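Local coordinates for protein putative alpha/beta hydrolase (Desulfitobacterium hafniense, PDB 4RPC) that probably acts as a hydrolase of the alpha/beta hydrolase family, although its natural substrate is not known, at residues 63-68 with 74-79. Residues are numbered along the deposited sequence; the frame is centred on the assembly and turned at random.
Sequences PREYMV and AGKLGE
Glu65 and Lys76 reach for each other from opposite directions, and their charged ends are all that touches between the loop residues 63-68 and the helical residues 74-79. Lys76 NZ stands 3.4 Å from Glu65 OE1, a long salt bridge whose hydrogen bond, donated by the ammonium group, is weak. The second carboxylate oxygen takes little part: OE2 of Glu65 stays 4.2 Å from Lys76 NZ. Glu65 starts with CG between its own N and C (chi1 78°) and then runs extended, carrying the carboxylate toward the helix. The lysine chain instead bends at chi3 (62°) before NZ arrives. The stronger partner of that ammonium is Glu57, whose OE2 forms a second salt bridge with it; the Glu65 side chain also touches Glu57, and the positive charge of Lys76 probably offsets the two negative charges near it. In the alpha/beta hydrolase fold residues 63-68 belong to the loop linking strand 50-54 to helix 70-83, which leads on to central strand 88-95, and the ion pair spans from this loop to the helix that follows it. Only 56 Å² is buried at this surface contact. Around Lys76 the helix keeps its i to i+4 bonds: Gly78 N donates to Ala74 O at 2.9 Å, and Glu79 N to Gly75 O at 3.1 Å. Ala74 and Leu77 pack against helix 97-108, while the Tyr66 ring meets that of His184 on helix 179-191.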
ATOM      1  N   PRO A  63       9.037 -16.054  -9.191  1.00 33.81           N
ATOM      2  CA  PRO A  63       8.750 -14.854  -9.967  1.00 32.94           C
ATOM      3  C   PRO A  63       9.288 -14.960 -11.410  1.00 34.79           C
ATOM      4  O   PRO A  63      10.406 -15.438 -11.648  1.00 34.52           O
ATOM      5  CB  PRO A  63       9.451 -13.762  -9.174  1.00 31.88           C
ATOM      6  CG  PRO A  63      10.563 -14.464  -8.501  1.00 32.32           C
ATOM      7  CD  PRO A  63       9.998 -15.807  -8.120  1.00 33.19           C
ATOM      8  N   ARG A  64       8.454 -14.571 -12.360  1.00 35.92           N
ATOM      9  CA  ARG A  64       8.855 -14.536 -13.756  1.00 38.76           C
ATOM     10  C   ARG A  64       9.101 -13.084 -14.163  1.00 35.33           C
ATOM     11  O   ARG A  64       9.522 -12.823 -15.278  1.00 35.84           O
ATOM     12  CB  ARG A  64       7.787 -15.165 -14.669  1.00 42.99           C
ATOM     13  CG  ARG A  64       7.219 -16.510 -14.207  1.00 47.80           C
ATOM     14  CD  ARG A  64       6.589 -17.266 -15.385  1.00 53.40           C
ATOM     15  NE  ARG A  64       7.605 -17.615 -16.385  1.00 60.42           N
ATOM     16  CZ  ARG A  64       7.413 -17.797 -17.703  1.00 67.07           C
ATOM     17  NH1 ARG A  64       6.214 -17.651 -18.272  1.00 68.53           N
ATOM     18  NH2 ARG A  64       8.455 -18.128 -18.469  1.00 68.94           N
ATOM     19  N   GLU A  65       8.879 -12.142 -13.272  1.00 32.50           N
ATOM     20  CA  GLU A  65       9.283 -10.781 -13.559  1.00 32.22           C
ATOM     21  C   GLU A  65       9.345  -9.926 -12.310  1.00 28.55           C
ATOM     22  O   GLU A  65       8.934 -10.330 -11.240  1.00 28.32           O
ATOM     23  CB  GLU A  65       8.319 -10.138 -14.558  1.00 34.05           C
ATOM     24  CG  GLU A  65       7.016  -9.704 -13.897  1.00 36.15           C
ATOM     25  CD  GLU A  65       5.893  -9.419 -14.896  1.00 40.71           C
ATOM     26  OE1 GLU A  65       5.974  -8.450 -15.723  1.00 42.82           O
ATOM     27  OE2 GLU A  65       4.928 -10.207 -14.853  1.00 43.19           O
ATOM     28  N   TYR A  66       9.822  -8.705 -12.489  1.00 26.05           N
ATOM     29  CA  TYR A  66      10.002  -7.786 -11.405  1.00 25.00           C
ATOM     30  C   TYR A  66       9.354  -6.482 -11.805  1.00 23.91           C
ATOM     31  O   TYR A  66       9.103  -6.231 -12.986  1.00 23.83           O
ATOM     32  CB  TYR A  66      11.494  -7.530 -11.173  1.00 25.96           C
ATOM     33  CG  TYR A  66      12.350  -8.770 -10.894  1.00 27.36           C
ATOM     34  CD1 TYR A  66      12.010  -9.667  -9.890  1.00 26.18           C
ATOM     35  CD2 TYR A  66      13.516  -8.994 -11.605  1.00 28.67           C
ATOM     36  CE1 TYR A  66      12.824 -10.729  -9.586  1.00 28.06           C
ATOM     37  CE2 TYR A  66      14.320 -10.080 -11.335  1.00 29.77           C
ATOM     38  CZ  TYR A  66      13.974 -10.944 -10.331  1.00 29.64           C
ATOM     39  OH  TYR A  66      14.775 -12.050 -10.070  1.00 32.18           O
HETATM   40  N   MSE A  67       9.127  -5.652 -10.805  1.00 22.77           N
HETATM   41  CA  MSE A  67       8.431  -4.396 -10.944  1.00 22.75           C
HETATM   42  C   MSE A  67       9.286  -3.425 -11.726  1.00 23.23           C
HETATM   43  O   MSE A  67      10.479  -3.400 -11.557  1.00 24.67           O
HETATM   44  CB  MSE A  67       8.188  -3.781  -9.582  1.00 22.92           C
HETATM   45  CG  MSE A  67       6.710  -3.520  -9.477  1.00 26.03           C
HETATM   46 SE   MSE A  67       6.213  -2.560  -7.848  0.84 26.88          SE
HETATM   47  CE  MSE A  67       6.601  -4.075  -6.783  1.00 27.88           C
ATOM     48  N   VAL A  68       8.647  -2.627 -12.575  1.00 23.32           N
ATOM     49  CA  VAL A  68       9.308  -1.585 -13.357  1.00 24.00           C
ATOM     50  C   VAL A  68       8.959  -0.193 -12.820  1.00 22.26           C
ATOM     51  O   VAL A  68       9.817   0.606 -12.610  1.00 22.97           O
ATOM     52  CB  VAL A  68       8.932  -1.656 -14.847  1.00 25.35           C
ATOM     53  CG1 VAL A  68       9.692  -0.606 -15.656  1.00 26.94           C
ATOM     54  CG2 VAL A  68       9.287  -3.019 -15.425  1.00 27.56           C
ATOM     55  N   ALA A  74       0.291  -0.007 -12.126  1.00 20.90           N
ATOM     56  CA  ALA A  74      -1.080   0.536 -12.142  1.00 20.99           C
ATOM     57  C   ALA A  74      -1.757   0.230 -13.479  1.00 22.71           C
ATOM     58  O   ALA A  74      -2.872  -0.307 -13.496  1.00 23.53           O
ATOM     59  CB  ALA A  74      -1.085   2.032 -11.849  1.00 21.01           C
ATOM     60  N   GLY A  75      -1.064   0.489 -14.588  1.00 24.76           N
ATOM     61  CA  GLY A  75      -1.596   0.173 -15.928  1.00 26.61           C
ATOM     62  C   GLY A  75      -1.958  -1.296 -16.064  1.00 27.27           C
ATOM     63  O   GLY A  75      -3.082  -1.667 -16.413  1.00 29.59           O
ATOM     64  N   LYS A  76      -1.031  -2.173 -15.737  1.00 28.38           N
ATOM     65  CA  LYS A  76      -1.360  -3.619 -15.792  1.00 29.66           C
ATOM     66  C   LYS A  76      -2.549  -4.047 -14.925  1.00 28.40           C
ATOM     67  O   LYS A  76      -3.353  -4.890 -15.306  1.00 27.13           O
ATOM     68  CB  LYS A  76      -0.091  -4.407 -15.508  1.00 31.60           C
ATOM     69  CG  LYS A  76       0.837  -4.314 -16.741  1.00 35.24           C
ATOM     70  CD  LYS A  76       2.224  -4.736 -16.401  1.00 38.59           C
ATOM     71  CE  LYS A  76       2.250  -6.189 -15.943  1.00 40.78           C
ATOM     72  NZ  LYS A  76       3.381  -6.330 -14.992  1.00 43.77           N
ATOM     73  N   LEU A  77      -2.684  -3.421 -13.767  1.00 27.57           N
ATOM     74  CA  LEU A  77      -3.764  -3.730 -12.848  1.00 28.01           C
ATOM     75  C   LEU A  77      -5.101  -3.280 -13.413  1.00 28.20           C
ATOM     76  O   LEU A  77      -6.138  -3.945 -13.234  1.00 25.23           O
ATOM     77  CB  LEU A  77      -3.511  -2.987 -11.522  1.00 29.69           C
ATOM     78  CG  LEU A  77      -4.251  -3.342 -10.273  1.00 32.02           C
ATOM     79  CD1 LEU A  77      -4.414  -4.847 -10.169  1.00 34.98           C
ATOM     80  CD2 LEU A  77      -3.483  -2.784  -9.071  1.00 33.81           C
ATOM     81  N   GLY A  78      -5.079  -2.119 -14.057  1.00 28.61           N
ATOM     82  CA  GLY A  78      -6.269  -1.612 -14.735  1.00 31.40           C
ATOM     83  C   GLY A  78      -6.688  -2.601 -15.826  1.00 31.43           C
ATOM     84  O   GLY A  78      -7.882  -2.819 -16.071  1.00 31.85           O
ATOM     85  N   GLU A  79      -5.730  -3.210 -16.481  1.00 31.03           N
ATOM     86  CA  GLU A  79      -6.102  -4.214 -17.501  1.00 35.51           C
ATOM     87  C   GLU A  79      -6.677  -5.472 -16.868  1.00 35.07           C
ATOM     88  O   GLU A  79      -7.484  -6.131 -17.471  1.00 36.24           O
ATOM     89  CB  GLU A  79      -4.900  -4.593 -18.341  1.00 38.29           C
ATOM     90  CG  GLU A  79      -4.435  -3.415 -19.175  1.00 41.83           C
ATOM     91  CD  GLU A  79      -3.206  -3.732 -19.999  1.00 47.65           C
ATOM     92  OE1 GLU A  79      -2.068  -3.815 -19.444  1.00 50.54           O
ATOM     93  OE2 GLU A  79      -3.391  -3.872 -21.212  1.00 48.22           O
TER